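Local structure of tRNA (adenine(22)-N(1))-methyltransferase (Bacillus subtilis, 6Q56) at residues A14-N19 and R117-P122; N19-A24 and A88-I93; S44-G49 and S70-R75. The protein transfers a methyl group from S-adenosyl-L-methionine to adenosine 22 of tRNA, forming N(1)-methyladenosine at that position. The protein carries 2 engineered substitutions. All blocks are in the same frame, centred on the assembly; numbering follows the deposited sequence.

Interaction 1 of 3, residues A14-N19 and R117-P122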
ATOM      1  N   ALA A  14      -6.843  -6.582   6.686  1.00 37.29           N
ATOM      2  CA  ALA A  14      -7.358  -7.930   6.876  1.00 41.42           C
ATOM      3  C   ALA A  14      -8.698  -8.180   6.184  1.00 40.04           C
ATOM      4  O   ALA A  14      -8.935  -9.263   5.680  1.00 39.07           O
ATOM      5  CB  ALA A  14      -7.472  -8.244   8.361  1.00 40.03           C
ATOM      6  N   GLU A  15      -9.569  -7.181   6.168  1.00 39.71           N
ATOM      7  CA  GLU A  15     -10.886  -7.330   5.564  1.00 42.31           C
ATOM      8  C   GLU A  15     -10.868  -7.653   4.076  1.00 42.34           C
ATOM      9  O   GLU A  15     -11.862  -8.122   3.544  1.00 39.46           O
ATOM     10  CB  GLU A  15     -11.727  -6.078   5.789  1.00 39.50           C
ATOM     11  CG  GLU A  15     -11.961  -5.720   7.245  1.00 53.72           C
ATOM     12  CD  GLU A  15     -12.547  -6.854   8.060  1.00 64.73           C
ATOM     13  OE1 GLU A  15     -13.326  -7.653   7.512  1.00 64.28           O
ATOM     14  OE2 GLU A  15     -12.230  -6.944   9.260  1.00 68.69           O
ATOM     15  N   TYR A  16      -9.753  -7.397   3.403  1.00 39.34           N
ATOM     16  CA  TYR A  16      -9.667  -7.668   1.975  1.00 36.16           C
ATOM     17  C   TYR A  16      -9.055  -9.015   1.674  1.00 33.84           C
ATOM     18  O   TYR A  16      -8.859  -9.360   0.522  1.00 35.30           O
ATOM     19  CB  TYR A  16      -8.891  -6.574   1.256  1.00 34.60           C
ATOM     20  CG  TYR A  16      -9.642  -5.279   1.190  1.00 34.12           C
ATOM     21  CD1 TYR A  16     -10.567  -5.044   0.191  1.00 36.42           C
ATOM     22  CD2 TYR A  16      -9.449  -4.302   2.143  1.00 34.90           C
ATOM     23  CE1 TYR A  16     -11.269  -3.862   0.135  1.00 35.18           C
ATOM     24  CE2 TYR A  16     -10.143  -3.121   2.096  1.00 36.95           C
ATOM     25  CZ  TYR A  16     -11.050  -2.904   1.090  1.00 33.61           C
ATOM     26  OH  TYR A  16     -11.740  -1.726   1.056  1.00 37.89           O
ATOM     27  N   ILE A  17      -8.751  -9.775   2.713  1.00 36.90           N
ATOM     28  CA  ILE A  17      -8.185 -11.091   2.521  1.00 37.33           C
ATOM     29  C   ILE A  17      -9.296 -11.996   2.022  1.00 38.42           C
ATOM     30  O   ILE A  17     -10.322 -12.136   2.676  1.00 34.88           O
ATOM     31  CB  ILE A  17      -7.616 -11.661   3.819  1.00 35.98           C
ATOM     32  CG1 ILE A  17      -6.442 -10.818   4.289  1.00 35.46           C
ATOM     33  CG2 ILE A  17      -7.172 -13.096   3.611  1.00 42.17           C
ATOM     34  CD1 ILE A  17      -5.965 -11.173   5.665  1.00 30.77           C
ATOM     35  N   PRO A  18      -9.122 -12.604   0.863  1.00 37.99           N
ATOM     36  CA  PRO A  18     -10.171 -13.481   0.348  1.00 42.59           C
ATOM     37  C   PRO A  18     -10.365 -14.668   1.278  1.00 42.04           C
ATOM     38  O   PRO A  18      -9.398 -15.196   1.794  1.00 43.39           O
ATOM     39  CB  PRO A  18      -9.626 -13.930  -1.008  1.00 40.09           C
ATOM     40  CG  PRO A  18      -8.482 -13.029  -1.301  1.00 40.12           C
ATOM     41  CD  PRO A  18      -7.922 -12.652   0.024  1.00 36.11           C
ATOM     42  N   ASN A  19     -11.601 -15.082   1.498  1.00 50.68           N
ATOM     43  CA  ASN A  19     -11.854 -16.213   2.377  1.00 50.64           C
ATOM     44  C   ASN A  19     -11.071 -17.451   1.960  1.00 53.83           C
ATOM     45  O   ASN A  19     -10.837 -17.680   0.781  1.00 38.05           O
ATOM     46  CB  ASN A  19     -13.335 -16.542   2.407  1.00 50.96           C
ATOM     47  CG  ASN A  19     -14.197 -15.316   2.574  1.00 52.17           C
ATOM     48  OD1 ASN A  19     -13.736 -14.284   3.042  1.00 57.76           O
ATOM     49  ND2 ASN A  19     -15.455 -15.424   2.187  1.00 53.62           N
ATOM     50  N   ARG A 117      -4.281 -11.688  -4.808  1.00 34.87           N
ATOM     51  CA  ARG A 117      -4.847 -10.392  -4.488  1.00 40.15           C
ATOM     52  C   ARG A 117      -3.806  -9.635  -3.680  1.00 37.76           C
ATOM     53  O   ARG A 117      -3.261 -10.156  -2.716  1.00 32.93           O
ATOM     54  CB  ARG A 117      -6.133 -10.500  -3.677  1.00 34.30           C
ATOM     55  CG  ARG A 117      -6.560  -9.168  -3.096  1.00 28.63           C
ATOM     56  CD  ARG A 117      -7.877  -9.237  -2.357  1.00 30.93           C
ATOM     57  NE  ARG A 117      -8.993  -9.405  -3.267  1.00 38.27           N
ATOM     58  CZ  ARG A 117     -10.263  -9.437  -2.891  1.00 39.93           C
ATOM     59  NH1 ARG A 117     -10.581  -9.301  -1.618  1.00 34.75           N
ATOM     60  NH2 ARG A 117     -11.209  -9.598  -3.795  1.00 30.85           N
ATOM     61  N   LEU A 118      -3.521  -8.409  -4.088  1.00 34.93           N
ATOM     62  CA  LEU A 118      -2.553  -7.595  -3.386  1.00 34.84           C
ATOM     63  C   LEU A 118      -3.285  -6.573  -2.538  1.00 32.72           C
ATOM     64  O   LEU A 118      -4.145  -5.862  -3.024  1.00 36.66           O
ATOM     65  CB  LEU A 118      -1.620  -6.889  -4.362  1.00 35.15           C
ATOM     66  CG  LEU A 118      -0.815  -7.755  -5.328  1.00 42.19           C
ATOM     67  CD1 LEU A 118       0.021  -6.882  -6.245  1.00 42.93           C
ATOM     68  CD2 LEU A 118       0.065  -8.743  -4.594  1.00 36.21           C
ATOM     69  N   ILE A 119      -2.932  -6.521  -1.261  1.00 34.46           N
ATOM     70  CA  ILE A 119      -3.515  -5.585  -0.321  1.00 27.63           C
ATOM     71  C   ILE A 119      -2.338  -4.804   0.225  1.00 39.60           C
ATOM     72  O   ILE A 119      -1.629  -5.253   1.118  1.00 34.83           O
ATOM     73  CB  ILE A 119      -4.266  -6.289   0.809  1.00 31.66           C
ATOM     74  CG1 ILE A 119      -5.124  -7.417   0.250  1.00 29.94           C
ATOM     75  CG2 ILE A 119      -5.122  -5.295   1.567  1.00 31.09           C
ATOM     76  CD1 ILE A 119      -5.630  -8.364   1.305  1.00 27.76           C
ATOM     77  N   LEU A 120      -2.128  -3.632  -0.347  1.00 38.26           N
ATOM     78  CA  LEU A 120      -1.006  -2.789  -0.005  1.00 31.65           C
ATOM     79  C   LEU A 120      -1.388  -1.580   0.828  1.00 29.79           C
ATOM     80  O   LEU A 120      -2.300  -0.846   0.485  1.00 31.39           O
ATOM     81  CB  LEU A 120      -0.354  -2.340  -1.299  1.00 31.66           C
ATOM     82  CG  LEU A 120      -0.203  -3.476  -2.308  1.00 33.04           C
ATOM     83  CD1 LEU A 120       0.050  -2.961  -3.709  1.00 43.13           C
ATOM     84  CD2 LEU A 120       0.903  -4.411  -1.872  1.00 32.41           C
ATOM     85  N   GLN A 121      -0.666  -1.380   1.921  1.00 31.78           N
ATOM     86  CA  GLN A 121      -0.916  -0.261   2.809  1.00 34.58           C
ATOM     87  C   GLN A 121       0.319   0.616   2.925  1.00 32.88           C
ATOM     88  O   GLN A 121       1.158   0.421   3.797  1.00 31.43           O
ATOM     89  CB  GLN A 121      -1.371  -0.737   4.187  1.00 31.81           C
ATOM     90  CG  GLN A 121      -1.810   0.381   5.111  1.00 29.57           C
ATOM     91  CD  GLN A 121      -0.673   0.949   5.927  1.00 27.03           C
ATOM     92  OE1 GLN A 121       0.016   0.231   6.635  1.00 32.71           O
ATOM     93  NE2 GLN A 121      -0.481   2.247   5.837  1.00 36.67           N
ATOM     94  N   PRO A 122       0.442   1.585   2.037  1.00 30.61           N
ATOM     95  CA  PRO A 122       1.596   2.477   2.077  1.00 29.17           C
ATOM     96  C   PRO A 122       1.442   3.567   3.132  1.00 31.05           C
ATOM     97  O   PRO A 122       0.360   4.111   3.295  1.00 27.95           O
ATOM     98  CB  PRO A 122       1.613   3.083   0.680  1.00 30.11           C
ATOM     99  CG  PRO A 122       0.200   3.057   0.240  1.00 29.48           C
ATOM    100  CD  PRO A 122      -0.449   1.884   0.908  1.00 27.73           C
TER
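R117 and Y16 supply the one hydrogen bond across this contact, and it runs from side chain to main chain. NH1 of R117 donates to the carbonyl O of Y16 at 2.7 Å, nearly straight at 162°. The oxygen lies close to the guanidinium plane, at the edge of the group, whereas the nitrogen stands above the carbonyl plane. The arginine chain leaves its strand extended and bends at chi3 (-71°), which brings NH1 to the Y16 carbonyl. A salt bridge from NE to E159 on strand 151-159 gives the charge a second anchor.

Apart from this bond the contact is van der Waals packing. The CD1 methyl of I119 sits against CB of Y16 (3.7 Å) and CG1 of I17 (3.9 Å), the two isoleucine side chains crossing at about a right angle. P18 slides past R117 in the opposite direction, its CG 4.0 Å from CD of R117 and over one guanidinium face. The tyrosine ring leads away, its hydroxyl hydrogen-bonded to D142.

The loop from helix 8-14 to strand 21-26 opens with a type I turn, A14 to I17, and lies against strand 117-122, part of a seven-stranded sheet typical of class I methyltransferases.

Interaction 2 of 3, residues N19-A24 and A88-I93; sequences NGAVMA and ADAITI
V22 faces D89 and A90 where strands 21-26 and 90-96 run side by side, the parallel first and fourth strands at the heart of a Rossmann-like methyltransferase sheet. The carbonyl O of V22 takes two backbone donors: N of D89 at 2.6 Å, lying in the carbonyl plane, and N of A90 at 3.1 Å, tilted from it. Two successive amides are therefore satisfied by one oxygen where the chain enters strand 90-96.

Farther along, the parallel ladder takes over. N of A24 donates to O of A90 (3.0 Å), and O of A24 accepts from N of T92 (2.8 Å). Both acceptors also draw a CA-H group, the closer being CA of M23 at 3.2 Å from O of A90. The amides and carbonyls that point the other way are used by the flanking strands: A21 bonds to S44, M23 to G45 and I47, and I91 to R117 and I119.

Side chains close the two faces. On one, CB of A24 meets CB of A88 at 4.0 Å; on the other, the methyl of A21 and the CB methylene of M23 border the methyl of A90. The hydroxyl of T92 is hydrogen-bonded to D25, the residue after A24. M23 places CG between its backbone N and carbonyl carbon (chi1 50°) and the chain bends at chi3, which brings its CE methyl to 3.6 Å from OG1 of T92.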
ATOM      1  N   ASN A  19     -11.601 -15.082   1.498  1.00 50.68           N
ATOM      2  CA  ASN A  19     -11.854 -16.213   2.377  1.00 50.64           C
ATOM      3  C   ASN A  19     -11.071 -17.451   1.960  1.00 53.83           C
ATOM      4  O   ASN A  19     -10.837 -17.680   0.781  1.00 38.05           O
ATOM      5  CB  ASN A  19     -13.335 -16.542   2.407  1.00 50.96           C
ATOM      6  CG  ASN A  19     -14.197 -15.316   2.574  1.00 52.17           C
ATOM      7  OD1 ASN A  19     -13.736 -14.284   3.042  1.00 57.76           O
ATOM      8  ND2 ASN A  19     -15.455 -15.424   2.187  1.00 53.62           N
ATOM      9  N   GLY A  20     -10.666 -18.239   2.949  1.00 57.46           N
ATOM     10  CA  GLY A  20      -9.915 -19.458   2.716  1.00 73.00           C
ATOM     11  C   GLY A  20      -8.600 -19.230   2.015  1.00 49.90           C
ATOM     12  O   GLY A  20      -7.924 -20.167   1.610  1.00 51.36           O
ATOM     13  N   ALA A  21      -8.225 -17.973   1.865  1.00 46.64           N
ATOM     14  CA  ALA A  21      -6.991 -17.651   1.180  1.00 44.35           C
ATOM     15  C   ALA A  21      -5.743 -17.950   1.993  1.00 41.72           C
ATOM     16  O   ALA A  21      -5.757 -17.936   3.213  1.00 41.68           O
ATOM     17  CB  ALA A  21      -6.989 -16.187   0.780  1.00 47.63           C
ATOM     18  N   VAL A  22      -4.658 -18.211   1.288  1.00 43.69           N
ATOM     19  CA  VAL A  22      -3.376 -18.416   1.913  1.00 45.25           C
ATOM     20  C   VAL A  22      -2.747 -17.056   1.695  1.00 40.15           C
ATOM     21  O   VAL A  22      -2.602 -16.617   0.565  1.00 37.39           O
ATOM     22  CB  VAL A  22      -2.542 -19.498   1.237  1.00 41.03           C
ATOM     23  CG1 VAL A  22      -1.138 -19.484   1.793  1.00 35.45           C
ATOM     24  CG2 VAL A  22      -3.181 -20.852   1.435  1.00 42.39           C
ATOM     25  N   MET A  23      -2.401 -16.379   2.775  1.00 35.40           N
ATOM     26  CA  MET A  23      -1.837 -15.051   2.679  1.00 38.22           C
ATOM     27  C   MET A  23      -0.394 -14.978   3.101  1.00 35.87           C
ATOM     28  O   MET A  23       0.063 -15.747   3.931  1.00 39.10           O
ATOM     29  CB  MET A  23      -2.616 -14.119   3.588  1.00 36.89           C
ATOM     30  CG  MET A  23      -2.766 -14.686   4.980  1.00 45.31           C
ATOM     31  SD  MET A  23      -3.106 -13.455   6.230  1.00 50.10           S
ATOM     32  CE  MET A  23      -1.816 -12.284   5.857  1.00 38.40           C
ATOM     33  N   ALA A  24       0.306 -14.022   2.520  1.00 36.81           N
ATOM     34  CA  ALA A  24       1.687 -13.777   2.844  1.00 30.48           C
ATOM     35  C   ALA A  24       1.770 -12.338   3.289  1.00 29.62           C
ATOM     36  O   ALA A  24       1.438 -11.432   2.545  1.00 39.28           O
ATOM     37  CB  ALA A  24       2.585 -14.024   1.655  1.00 29.75           C
ATOM     38  N   ALA A  88       0.913 -18.343  -2.143  1.00 51.79           N
ATOM     39  CA  ALA A  88      -0.112 -17.523  -1.518  1.00 45.10           C
ATOM     40  C   ALA A  88      -1.149 -17.008  -2.502  1.00 38.57           C
ATOM     41  O   ALA A  88      -0.864 -16.783  -3.666  1.00 42.05           O
ATOM     42  CB  ALA A  88       0.535 -16.358  -0.795  1.00 54.77           C
ATOM     43  N   ASP A  89      -2.361 -16.827  -2.005  1.00 33.39           N
ATOM     44  CA  ASP A  89      -3.465 -16.338  -2.807  1.00 40.43           C
ATOM     45  C   ASP A  89      -3.724 -14.859  -2.562  1.00 42.41           C
ATOM     46  O   ASP A  89      -4.447 -14.211  -3.296  1.00 43.49           O
ATOM     47  CB  ASP A  89      -4.709 -17.139  -2.479  1.00 43.96           C
ATOM     48  CG  ASP A  89      -4.567 -18.582  -2.857  1.00 53.48           C
ATOM     49  OD1 ASP A  89      -4.121 -18.842  -3.986  1.00 50.53           O
ATOM     50  OD2 ASP A  89      -4.886 -19.452  -2.026  1.00 58.76           O
ATOM     51  N   ALA A  90      -3.118 -14.346  -1.512  1.00 39.49           N
ATOM     52  CA  ALA A  90      -3.251 -12.952  -1.156  1.00 42.11           C
ATOM     53  C   ALA A  90      -1.939 -12.509  -0.560  1.00 37.60           C
ATOM     54  O   ALA A  90      -1.290 -13.262   0.137  1.00 44.08           O
ATOM     55  CB  ALA A  90      -4.375 -12.755  -0.166  1.00 39.73           C
ATOM     56  N   ILE A  91      -1.552 -11.281  -0.838  1.00 36.18           N
ATOM     57  CA  ILE A  91      -0.317 -10.768  -0.308  1.00 31.25           C
ATOM     58  C   ILE A  91      -0.545  -9.417   0.324  1.00 32.75           C
ATOM     59  O   ILE A  91      -1.067  -8.508  -0.294  1.00 32.41           O
ATOM     60  CB  ILE A  91       0.752 -10.657  -1.394  1.00 30.88           C
ATOM     61  CG1 ILE A  91       0.987 -12.024  -2.024  1.00 33.98           C
ATOM     62  CG2 ILE A  91       2.035 -10.107  -0.809  1.00 33.31           C
ATOM     63  CD1 ILE A  91       2.197 -12.074  -2.909  1.00 39.50           C
ATOM     64  N   THR A  92      -0.137  -9.306   1.576  1.00 42.40           N
ATOM     65  CA  THR A  92      -0.275  -8.070   2.313  1.00 31.44           C
ATOM     66  C   THR A  92       1.084  -7.457   2.588  1.00 28.72           C
ATOM     67  O   THR A  92       1.992  -8.120   3.060  1.00 34.77           O
ATOM     68  CB  THR A  92      -1.000  -8.286   3.652  1.00 27.44           C
ATOM     69  OG1 THR A  92      -0.368  -9.340   4.381  1.00 33.24           O
ATOM     70  CG2 THR A  92      -2.437  -8.643   3.433  1.00 28.19           C
ATOM     71  N   ILE A  93       1.198  -6.173   2.294  1.00 33.69           N
ATOM     72  CA  ILE A  93       2.410  -5.416   2.537  1.00 32.32           C
ATOM     73  C   ILE A  93       1.966  -4.083   3.115  1.00 27.29           C
ATOM     74  O   ILE A  93       1.372  -3.273   2.423  1.00 26.46           O
ATOM     75  CB  ILE A  93       3.224  -5.177   1.262  1.00 40.54           C
ATOM     76  CG1 ILE A  93       3.249  -6.427   0.385  1.00 38.50           C
ATOM     77  CG2 ILE A  93       4.632  -4.754   1.625  1.00 36.65           C
ATOM     78  CD1 ILE A  93       4.007  -6.250  -0.909  1.00 27.37           C
TER

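Interaction 3 of 3, residues S44-G49 and S70-R75; sequences SGAIAG and SHISVR
The carbonyl O of A48 is approached by two groups of the neighbouring strand. N of R75 donates a hydrogen bond to it at 2.9 Å, and CA of V74 directs its C-H there, 3.3 Å from O of A48. O of A46 is held in the same way two residues earlier, by N of S73 at 2.9 Å and the CA-H of I72. In return, N of A46 and N of A48 donate to O of H71 and O of S73. This alternation is the parallel ladder of strands 43-50 and 72-76, in step from A46 opposite I72 to G49 opposite R75; the axes of 45-49 and 72-75 approach to 4.6 Å and are inclined by 15°.

The two faces of the pair differ. On one, the methyls of A46 and A48 lie beside I72 and V74, and helices 32-39 and 53-65 cover this apolar layer; the second helix makes the crossover of the beta-alpha-beta unit.

On the other face R75 crosses I47 obliquely. The arginine chain is extended from CG to NE and passes alongside CG2 of I47, CD lying 3.7 Å away. The isoleucine reaches over one face of the guanidinium, CD1 standing 3.3 Å above its plane and displaced toward the rim. NE donates to OG of S73 at 2.8 Å in a nearly linear bond (172°), the hydroxyl lying in the guanidinium plane. S73 presents that oxygen by holding it anti to its own backbone N (chi1 174°). The remaining nitrogens reach residues between strands 72-76 and 90-96: NH2 forms a salt bridge with E87, and NH1 bonds to the carbonyl O of V82.

With polar partners around its edge and I47 against a face, the guanidinium is restrained in rotation, and its charge is probably offset by E87.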
ATOM      1  N   SER A  44      -6.635 -19.427   5.382  1.00 43.22           N
ATOM      2  CA  SER A  44      -6.491 -20.849   5.656  1.00 40.99           C
ATOM      3  C   SER A  44      -5.109 -21.136   6.194  1.00 45.96           C
ATOM      4  O   SER A  44      -4.923 -21.984   7.051  1.00 50.88           O
ATOM      5  CB  SER A  44      -6.736 -21.661   4.391  1.00 32.47           C
ATOM      6  OG  SER A  44      -5.875 -21.263   3.351  1.00 43.66           O
ATOM      7  N   GLY A  45      -4.144 -20.405   5.667  1.00 48.43           N
ATOM      8  CA  GLY A  45      -2.764 -20.531   6.071  1.00 34.38           C
ATOM      9  C   GLY A  45      -2.070 -19.216   5.819  1.00 45.47           C
ATOM     10  O   GLY A  45      -2.627 -18.353   5.150  1.00 42.70           O
ATOM     11  N   ALA A  46      -0.866 -19.054   6.339  1.00 33.03           N
ATOM     12  CA  ALA A  46      -0.172 -17.808   6.139  1.00 35.57           C
ATOM     13  C   ALA A  46       1.329 -17.927   6.236  1.00 38.41           C
ATOM     14  O   ALA A  46       1.867 -18.844   6.840  1.00 40.51           O
ATOM     15  CB  ALA A  46      -0.667 -16.787   7.144  1.00 32.83           C
ATOM     16  N   ILE A  47       1.984 -16.956   5.627  1.00 36.27           N
ATOM     17  CA  ILE A  47       3.419 -16.847   5.629  1.00 37.12           C
ATOM     18  C   ILE A  47       3.717 -15.455   6.144  1.00 31.36           C
ATOM     19  O   ILE A  47       3.140 -14.483   5.683  1.00 29.81           O
ATOM     20  CB  ILE A  47       4.002 -16.984   4.223  1.00 39.18           C
ATOM     21  CG1 ILE A  47       3.603 -18.323   3.609  1.00 39.92           C
ATOM     22  CG2 ILE A  47       5.510 -16.839   4.265  1.00 36.07           C
ATOM     23  CD1 ILE A  47       4.031 -18.476   2.173  1.00 39.53           C
ATOM     24  N   ALA A  48       4.610 -15.371   7.113  1.00 32.95           N
ATOM     25  CA  ALA A  48       4.990 -14.101   7.682  1.00 29.14           C
ATOM     26  C   ALA A  48       6.459 -13.905   7.404  1.00 30.46           C
ATOM     27  O   ALA A  48       7.293 -14.628   7.916  1.00 37.64           O
ATOM     28  CB  ALA A  48       4.716 -14.077   9.171  1.00 33.84           C
ATOM     29  N   GLY A  49       6.758 -12.920   6.576  1.00 32.78           N
ATOM     30  CA  GLY A  49       8.120 -12.617   6.206  1.00 33.39           C
ATOM     31  C   GLY A  49       8.753 -11.506   7.010  1.00 30.09           C
ATOM     32  O   GLY A  49       8.149 -10.482   7.270  1.00 29.61           O
ATOM     33  N   SER A  70       1.340 -24.688  12.975  1.00 40.19           N
ATOM     34  CA  SER A  70       0.731 -25.601  12.004  1.00 44.01           C
ATOM     35  C   SER A  70       0.128 -24.941  10.767  1.00 38.93           C
ATOM     36  O   SER A  70       0.016 -25.568   9.724  1.00 36.21           O
ATOM     37  CB  SER A  70      -0.362 -26.420  12.682  1.00 34.49           C
ATOM     38  OG  SER A  70      -1.521 -25.638  12.840  1.00 43.16           O
ATOM     39  N   HIS A  71      -0.265 -23.684  10.887  1.00 34.81           N
ATOM     40  CA  HIS A  71      -0.872 -22.973   9.775  1.00 33.55           C
ATOM     41  C   HIS A  71      -0.087 -21.743   9.359  1.00 34.01           C
ATOM     42  O   HIS A  71      -0.386 -21.144   8.345  1.00 40.21           O
ATOM     43  CB  HIS A  71      -2.286 -22.529  10.140  1.00 29.71           C
ATOM     44  CG  HIS A  71      -3.245 -23.654  10.359  1.00 45.66           C
ATOM     45  ND1 HIS A  71      -3.393 -24.276  11.577  1.00 40.34           N
ATOM     46  CD2 HIS A  71      -4.115 -24.258   9.520  1.00 40.55           C
ATOM     47  CE1 HIS A  71      -4.306 -25.220  11.478  1.00 45.08           C
ATOM     48  NE2 HIS A  71      -4.761 -25.231  10.240  1.00 46.92           N
ATOM     49  N   ILE A  72       0.908 -21.360  10.146  1.00 37.47           N
ATOM     50  CA  ILE A  72       1.697 -20.179   9.837  1.00 32.33           C
ATOM     51  C   ILE A  72       3.181 -20.467   9.753  1.00 27.74           C
ATOM     52  O   ILE A  72       3.764 -21.057  10.642  1.00 35.03           O
ATOM     53  CB  ILE A  72       1.471 -19.074  10.874  1.00 35.38           C
ATOM     54  CG1 ILE A  72      -0.004 -18.689  10.904  1.00 36.32           C
ATOM     55  CG2 ILE A  72       2.325 -17.864  10.550  1.00 40.29           C
ATOM     56  CD1 ILE A  72      -0.309 -17.471  11.731  1.00 32.82           C
ATOM     57  N   SER A  73       3.776 -20.028   8.660  1.00 29.85           N
ATOM     58  CA  SER A  73       5.186 -20.217   8.420  1.00 28.55           C
ATOM     59  C   SER A  73       5.910 -18.886   8.430  1.00 29.00           C
ATOM     60  O   SER A  73       5.764 -18.094   7.513  1.00 31.64           O
ATOM     61  CB  SER A  73       5.398 -20.906   7.076  1.00 30.06           C
ATOM     62  OG  SER A  73       6.765 -20.987   6.747  1.00 32.52           O
ATOM     63  N   VAL A  74       6.691 -18.656   9.475  1.00 28.28           N
ATOM     64  CA  VAL A  74       7.463 -17.438   9.603  1.00 31.20           C
ATOM     65  C   VAL A  74       8.789 -17.669   8.901  1.00 30.12           C
ATOM     66  O   VAL A  74       9.554 -18.543   9.276  1.00 34.25           O
ATOM     67  CB  VAL A  74       7.711 -17.064  11.073  1.00 41.30           C
ATOM     68  CG1 VAL A  74       8.462 -15.749  11.164  1.00 28.30           C
ATOM     69  CG2 VAL A  74       6.403 -16.978  11.828  1.00 33.15           C
ATOM     70  N   ARG A  75       9.050 -16.876   7.875  1.00 34.01           N
ATOM     71  CA  ARG A  75      10.269 -17.013   7.106  1.00 33.44           C
ATOM     72  C   ARG A  75      11.081 -15.740   7.088  1.00 34.19           C
ATOM     73  O   ARG A  75      10.551 -14.652   7.197  1.00 31.02           O
ATOM     74  CB  ARG A  75       9.925 -17.428   5.683  1.00 26.97           C
ATOM     75  CG  ARG A  75       9.010 -18.628   5.630  1.00 30.04           C
ATOM     76  CD  ARG A  75       8.576 -18.960   4.223  1.00 32.71           C
ATOM     77  NE  ARG A  75       7.576 -20.006   4.201  1.00 29.53           N
ATOM     78  CZ  ARG A  75       6.979 -20.434   3.100  1.00 40.21           C
ATOM     79  NH1 ARG A  75       7.285 -19.902   1.929  1.00 35.00           N
ATOM     80  NH2 ARG A  75       6.072 -21.389   3.170  1.00 35.13           N
TER

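All three interactions belong to one mixed sheet with strand order 3-2-1-4-5-7-6, the layout of class I methyltransferases. Interaction 3 joins strands 72-76 and 43-50 at one outer edge, interaction 2 joins strands 21-26 and 90-96 in the middle, and interaction 1 sets the loop before strand 21-26 against strand 117-122. The centre of interaction 2 lies about 7 Å from that of interaction 1 and about 10 Å from that of interaction 3; the outer two centres are about 16 Å apart. Along the chain they are concentric, interaction 3 innermost and interaction 1 outermost. Interactions 1 and 2 share N19, and backbone bonds tie interaction 2 to both others, knitting sequence-distant segments into a continuous Rossmann-like core.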